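Local coordinates for NAD nucleotidase (Haemophilus influenzae, PDB 3ZTV), which degrades NAD to adenosine and nicotinamide riboside in the periplasm, acting as a zinc-dependent 5'-nucleotidase and NAD pyrophosphatase, at residues F105-L116 against S133-K141. Residues are numbered along the deposited sequence; the frame is centred on the assembly and turned at random.
Sequences FDAGNEGLLKLL and SSILYNKWK
Asn109 and Ile135 touch directly through their side chains, but the polar link between them is a water bridge; no direct hydrogen bond joins helix 108-116 to the loop 133-141. The water accepts from Asn109 ND2 and from the backbone N of Ile135, each at 3.0 Å. Asn109 OD1 accepts the backbone N-H of Gly171, and ND2 makes a weak hydrogen bond to Asp173. Against the carbon of this amide rests one methyl of Leu136, with CD1 3.6 Å from Asn109 CG. Leu136 is the hub of the apolar contact: CD1 also reaches Phe105 and Leu112, while CD2 lies over the helix backbone, 4.0 Å from Leu113 N. The N-H of Leu136 donates to Ser134 OG (3.1 Å, 162°), giving an ST turn, and that OG is also hydrogen-bonded to Asp173 OD1.

Ile135 has CG1 between its backbone N and carbonyl carbon (chi1 67°), which sends CD1 onto the first helical turn, 3.8 Å from Glu110 N. At the helix's other end, Leu116 CD1 meets the Trp140 indole edge in plane at CE3 (3.9 Å) and packs on Lys139 CB. Leu112 CD2 lies over a face of the Phe105 ring and also touches Trp140 CZ3. Along the solvent side, the bent chain of Lys139 brings CE to Leu113 CD1 (3.8 Å).

In the calcineurin-like phosphoesterase domain, the contact packs the loop between strands 128-130 and 143-148 on helix 108-116, which closely follows the zinc ligand Asn102. Val123 of strand 123-124 packs on Leu116 and Trp140, Pro130 of strand 128-130 on Leu136 and Trp140, and Val174 of strand 174-176 on Asn109 and Leu136.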
ATOM      1  N   PHE A 105     -15.666  12.937   8.917  1.00  5.68           N
ATOM      2  CA  PHE A 105     -15.617  11.958  10.004  1.00  6.31           C
ATOM      3  C   PHE A 105     -15.359  12.566  11.398  1.00  7.56           C
ATOM      4  O   PHE A 105     -15.176  11.820  12.363  1.00  9.09           O
ATOM      5  CB  PHE A 105     -14.570  10.876   9.692  1.00  7.33           C
ATOM      6  CG  PHE A 105     -14.981   9.949   8.585  1.00  6.37           C
ATOM      7  CD1 PHE A 105     -15.814   8.872   8.842  1.00  7.67           C
ATOM      8  CD2 PHE A 105     -14.547  10.156   7.280  1.00  6.46           C
ATOM      9  CE1 PHE A 105     -16.202   8.009   7.825  1.00  7.45           C
ATOM     10  CE2 PHE A 105     -14.936   9.300   6.257  1.00  6.82           C
ATOM     11  CZ  PHE A 105     -15.757   8.222   6.534  1.00  6.76           C
ATOM     12  N   ASP A 106     -15.350  13.897  11.512  1.00  6.84           N
ATOM     13  CA  ASP A 106     -15.015  14.549  12.792  1.00  8.94           C
ATOM     14  C   ASP A 106     -15.932  14.173  13.960  1.00  9.84           C
ATOM     15  O   ASP A 106     -15.490  14.175  15.112  1.00 11.33           O
ATOM     16  CB  ASP A 106     -15.018  16.071  12.649  1.00  9.11           C
ATOM     17  CG  ASP A 106     -13.733  16.615  12.044  1.00  8.02           C
ATOM     18  OD1 ASP A 106     -12.874  15.816  11.577  1.00  9.12           O
ATOM     19  OD2 ASP A 106     -13.597  17.857  12.026  1.00  8.16           O
ATOM     20  N   ALA A 107     -17.196  13.882  13.665  1.00  8.13           N
ATOM     21  CA  ALA A 107     -18.159  13.479  14.689  1.00  7.90           C
ATOM     22  C   ALA A 107     -18.490  11.989  14.563  1.00  9.43           C
ATOM     23  O   ALA A 107     -19.602  11.554  14.867  1.00  9.05           O
ATOM     24  CB  ALA A 107     -19.422  14.352  14.614  1.00 10.40           C
ATOM     25  N   GLY A 108     -17.515  11.209  14.100  1.00  8.84           N
ATOM     26  CA  GLY A 108     -17.686   9.772  13.993  1.00  8.96           C
ATOM     27  C   GLY A 108     -18.589   9.341  12.858  1.00  7.61           C
ATOM     28  O   GLY A 108     -19.059  10.170  12.078  1.00  8.04           O
ATOM     29  N   ASN A 109     -18.835   8.040  12.752  1.00  7.43           N
ATOM     30  CA  ASN A 109     -19.742   7.545  11.731  1.00  9.51           C
ATOM     31  C   ASN A 109     -21.130   8.128  11.935  1.00  8.78           C
ATOM     32  O   ASN A 109     -21.872   8.377  10.983  1.00  8.12           O
ATOM     33  CB  ASN A 109     -19.824   6.021  11.773  1.00  9.39           C
ATOM     34  CG  ASN A 109     -18.532   5.337  11.352  1.00  8.49           C
ATOM     35  OD1 ASN A 109     -17.528   5.976  11.049  1.00  8.35           O
ATOM     36  ND2 ASN A 109     -18.559   4.009  11.350  1.00  9.24           N
ATOM     37  N   GLU A 110     -21.482   8.306  13.208  1.00 10.42           N
ATOM     38  CA  GLU A 110     -22.762   8.871  13.604  1.00 12.53           C
ATOM     39  C   GLU A 110     -22.959  10.268  13.009  1.00  9.12           C
ATOM     40  O   GLU A 110     -24.006  10.577  12.438  1.00  9.81           O
ATOM     41  CB  GLU A 110     -22.848   8.922  15.135  1.00 13.17           C
ATOM     42  CG  GLU A 110     -22.841   7.553  15.830  1.00 18.48           C
ATOM     43  CD  GLU A 110     -21.481   6.850  15.839  1.00 19.68           C
ATOM     44  OE1 GLU A 110     -20.425   7.504  15.659  1.00 14.49           O
ATOM     45  OE2 GLU A 110     -21.477   5.618  16.054  1.00 25.75           O
ATOM     46  N   GLY A 111     -21.934  11.105  13.121  1.00  8.35           N
ATOM     47  CA  GLY A 111     -22.003  12.442  12.561  1.00  8.68           C
ATOM     48  C   GLY A 111     -22.096  12.437  11.045  1.00  9.72           C
ATOM     49  O   GLY A 111     -22.815  13.244  10.459  1.00  9.83           O
ATOM     50  N   LEU A 112     -21.376  11.530  10.387  1.00  8.44           N
ATOM     51  CA  LEU A 112     -21.442  11.475   8.931  1.00  8.84           C
ATOM     52  C   LEU A 112     -22.826  11.026   8.479  1.00  8.43           C
ATOM     53  O   LEU A 112     -23.376  11.549   7.515  1.00  8.40           O
ATOM     54  CB  LEU A 112     -20.354  10.563   8.355  1.00  7.32           C
ATOM     55  CG  LEU A 112     -20.329  10.471   6.827  1.00  6.65           C
ATOM     56  CD1 LEU A 112     -20.388  11.857   6.181  1.00  7.75           C
ATOM     57  CD2 LEU A 112     -19.102   9.696   6.361  1.00  7.37           C
ATOM     58  N   LEU A 113     -23.401  10.062   9.192  1.00  9.93           N
ATOM     59  CA  LEU A 113     -24.739   9.607   8.858  1.00 10.51           C
ATOM     60  C   LEU A 113     -25.743  10.767   8.884  1.00 11.10           C
ATOM     61  O   LEU A 113     -26.637  10.838   8.044  1.00 11.77           O
ATOM     62  CB  LEU A 113     -25.171   8.482   9.801  1.00 11.39           C
ATOM     63  CG  LEU A 113     -26.484   7.791   9.434  1.00 14.54           C
ATOM     64  CD1 LEU A 113     -26.382   7.117   8.074  1.00 17.62           C
ATOM     65  CD2 LEU A 113     -26.869   6.786  10.512  1.00 15.59           C
ATOM     66  N   LYS A 114     -25.585  11.679   9.845  1.00 10.02           N
ATOM     67  CA  LYS A 114     -26.506  12.812   9.974  1.00 11.60           C
ATOM     68  C   LYS A 114     -26.409  13.782   8.797  1.00 11.60           C
ATOM     69  O   LYS A 114     -27.381  14.448   8.443  1.00 13.15           O
ATOM     70  CB  LYS A 114     -26.278  13.551  11.294  1.00 15.67           C
ATOM     71  CG  LYS A 114     -26.730  12.769  12.513  1.00 16.44           C
ATOM     72  CD  LYS A 114     -26.497  13.552  13.793  1.00 21.32           C
ATOM     73  CE  LYS A 114     -27.264  14.862  13.777  1.00 23.80           C
ATOM     74  NZ  LYS A 114     -27.014  15.675  15.002  1.00 29.48           N
ATOM     75  N   LEU A 115     -25.226  13.885   8.198  1.00  9.52           N
ATOM     76  CA  LEU A 115     -25.085  14.650   6.956  1.00 10.00           C
ATOM     77  C   LEU A 115     -25.702  13.907   5.773  1.00  8.07           C
ATOM     78  O   LEU A 115     -26.440  14.478   4.970  1.00  8.93           O
ATOM     79  CB  LEU A 115     -23.612  14.957   6.655  1.00 10.03           C
ATOM     80  CG  LEU A 115     -23.322  15.546   5.267  1.00 10.07           C
ATOM     81  CD1 LEU A 115     -23.887  16.957   5.149  1.00 10.78           C
ATOM     82  CD2 LEU A 115     -21.828  15.570   4.957  1.00  9.47           C
ATOM     83  N   LEU A 116     -25.397  12.617   5.668  1.00  7.74           N
ATOM     84  CA  LEU A 116     -25.782  11.851   4.484  1.00  8.41           C
ATOM     85  C   LEU A 116     -27.295  11.616   4.367  1.00  9.20           C
ATOM     86  O   LEU A 116     -27.819  11.514   3.257  1.00 10.26           O
ATOM     87  CB  LEU A 116     -25.015  10.519   4.431  1.00 10.30           C
ATOM     88  CG  LEU A 116     -23.488  10.638   4.302  1.00  7.69           C
ATOM     89  CD1 LEU A 116     -22.846   9.269   4.112  1.00 11.52           C
ATOM     90  CD2 LEU A 116     -23.094  11.556   3.151  1.00 10.37           C
ATOM     91  N   SER A 133     -21.646  -4.356   8.666  1.00  8.39           N
ATOM     92  CA  SER A 133     -22.367  -3.983   9.884  1.00 12.77           C
ATOM     93  C   SER A 133     -22.285  -2.484  10.177  1.00 10.78           C
ATOM     94  O   SER A 133     -22.982  -1.982  11.053  1.00 12.78           O
ATOM     95  CB  SER A 133     -21.883  -4.805  11.087  1.00 13.87           C
ATOM     96  OG  SER A 133     -22.490  -6.092  11.121  1.00 22.92           O
ATOM     97  N   SER A 134     -21.444  -1.765   9.440  1.00  9.47           N
ATOM     98  CA  SER A 134     -21.307  -0.328   9.636  1.00  7.88           C
ATOM     99  C   SER A 134     -22.616   0.403   9.359  1.00  8.33           C
ATOM    100  O   SER A 134     -23.367   0.046   8.453  1.00  8.01           O
ATOM    101  CB  SER A 134     -20.222   0.220   8.709  1.00  7.29           C
ATOM    102  OG  SER A 134     -20.030   1.615   8.919  1.00  7.45           O
ATOM    103  N   ILE A 135     -22.879   1.452  10.131  1.00  8.21           N
ATOM    104  CA  ILE A 135     -24.043   2.286   9.862  1.00  9.71           C
ATOM    105  C   ILE A 135     -23.877   3.063   8.548  1.00  8.89           C
ATOM    106  O   ILE A 135     -24.837   3.613   8.012  1.00  9.34           O
ATOM    107  CB  ILE A 135     -24.373   3.250  11.043  1.00  9.54           C
ATOM    108  CG1 ILE A 135     -23.292   4.317  11.236  1.00 10.81           C
ATOM    109  CG2 ILE A 135     -24.612   2.458  12.339  1.00 11.84           C
ATOM    110  CD1 ILE A 135     -23.615   5.268  12.387  1.00 11.31           C
ATOM    111  N   LEU A 136     -22.656   3.064   8.011  1.00  7.39           N
ATOM    112  CA  LEU A 136     -22.361   3.728   6.732  1.00  8.56           C
ATOM    113  C   LEU A 136     -22.358   2.777   5.534  1.00  8.51           C
ATOM    114  O   LEU A 136     -22.067   3.193   4.410  1.00  7.22           O
ATOM    115  CB  LEU A 136     -21.031   4.472   6.807  1.00  8.56           C
ATOM    116  CG  LEU A 136     -20.968   5.540   7.900  1.00  7.80           C
ATOM    117  CD1 LEU A 136     -19.561   6.074   8.027  1.00  8.29           C
ATOM    118  CD2 LEU A 136     -21.964   6.672   7.636  1.00  8.49           C
ATOM    119  N   TYR A 137     -22.661   1.503   5.759  1.00  8.56           N
ATOM    120  CA  TYR A 137     -22.698   0.533   4.672  1.00 10.11           C
ATOM    121  C   TYR A 137     -23.666   0.990   3.582  1.00 11.12           C
ATOM    122  O   TYR A 137     -24.774   1.427   3.876  1.00 12.84           O
ATOM    123  CB  TYR A 137     -23.118  -0.835   5.210  1.00 10.12           C
ATOM    124  CG  TYR A 137     -22.964  -1.952   4.202  1.00 12.50           C
ATOM    125  CD1 TYR A 137     -21.711  -2.292   3.699  1.00 12.58           C
ATOM    126  CD2 TYR A 137     -24.064  -2.671   3.759  1.00 15.74           C
ATOM    127  CE1 TYR A 137     -21.561  -3.319   2.778  1.00 16.59           C
ATOM    128  CE2 TYR A 137     -23.920  -3.704   2.838  1.00 19.07           C
ATOM    129  CZ  TYR A 137     -22.668  -4.018   2.353  1.00 18.24           C
ATOM    130  OH  TYR A 137     -22.519  -5.040   1.439  1.00 22.66           O
ATOM    131  N   ASN A 138     -23.238   0.892   2.327  1.00 14.08           N
ATOM    132  CA  ASN A 138     -24.083   1.233   1.180  1.00 15.82           C
ATOM    133  C   ASN A 138     -24.572   2.686   1.126  1.00 15.54           C
ATOM    134  O   ASN A 138     -25.636   2.963   0.571  1.00 20.86           O
ATOM    135  CB  ASN A 138     -25.295   0.291   1.083  1.00 21.85           C
ATOM    136  CG  ASN A 138     -24.929  -1.100   0.594  1.00 24.06           C
ATOM    137  OD1 ASN A 138     -25.604  -2.079   0.919  1.00 29.17           O
ATOM    138  ND2 ASN A 138     -23.861  -1.195  -0.189  1.00 23.50           N
ATOM    139  N   LYS A 139     -23.812   3.612   1.703  1.00 10.80           N
ATOM    140  CA  LYS A 139     -24.206   5.019   1.675  1.00  9.72           C
ATOM    141  C   LYS A 139     -23.496   5.801   0.562  1.00  7.91           C
ATOM    142  O   LYS A 139     -23.832   6.950   0.289  1.00  9.28           O
ATOM    143  CB  LYS A 139     -23.949   5.675   3.030  1.00 11.30           C
ATOM    144  CG  LYS A 139     -24.807   5.132   4.175  1.00 11.14           C
ATOM    145  CD  LYS A 139     -26.298   5.305   3.907  1.00 13.11           C
ATOM    146  CE  LYS A 139     -27.136   4.851   5.103  1.00 16.31           C
ATOM    147  NZ  LYS A 139     -28.590   4.911   4.799  1.00 21.17           N
ATOM    148  N   TRP A 140     -22.507   5.177  -0.074  1.00  7.98           N
ATOM    149  CA  TRP A 140     -21.829   5.764  -1.224  1.00  7.55           C
ATOM    150  C   TRP A 140     -21.269   4.664  -2.098  1.00  7.48           C
ATOM    151  O   TRP A 140     -21.256   3.490  -1.699  1.00  7.97           O
ATOM    152  CB  TRP A 140     -20.726   6.716  -0.789  1.00  7.42           C
ATOM    153  CG  TRP A 140     -19.624   6.112   0.039  1.00  5.60           C
ATOM    154  CD1 TRP A 140     -18.527   5.393  -0.405  1.00  6.34           C
ATOM    155  CD2 TRP A 140     -19.484   6.216   1.461  1.00  5.47           C
ATOM    156  NE1 TRP A 140     -17.720   5.056   0.663  1.00  5.73           N
ATOM    157  CE2 TRP A 140     -18.298   5.531   1.819  1.00  5.40           C
ATOM    158  CE3 TRP A 140     -20.256   6.810   2.474  1.00  6.69           C
ATOM    159  CZ2 TRP A 140     -17.857   5.466   3.138  1.00  6.46           C
ATOM    160  CZ3 TRP A 140     -19.817   6.724   3.777  1.00  7.66           C
ATOM    161  CH2 TRP A 140     -18.641   6.054   4.103  1.00  7.07           C
ATOM    162  N   LYS A 141     -20.811   5.042  -3.290  1.00  6.51           N
ATOM    163  CA  LYS A 141     -20.233   4.114  -4.267  1.00  6.99           C
ATOM    164  C   LYS A 141     -18.800   4.523  -4.583  1.00  6.88           C
ATOM    165  O   LYS A 141     -18.432   5.683  -4.383  1.00  6.25           O
ATOM    166  CB  LYS A 141     -21.074   4.098  -5.543  1.00 11.36           C
ATOM    167  CG  LYS A 141     -22.462   3.528  -5.329  1.00 14.15           C
ATOM    168  CD  LYS A 141     -23.234   3.378  -6.625  1.00 22.41           C
ATOM    169  CE  LYS A 141     -23.816   4.708  -7.069  1.00 24.63           C
ATOM    170  NZ  LYS A 141     -24.602   4.590  -8.336  1.00 27.17           N
TER
HETATM  171  O   HOH W   1     -20.746   2.135  12.185  1.00 11.18           O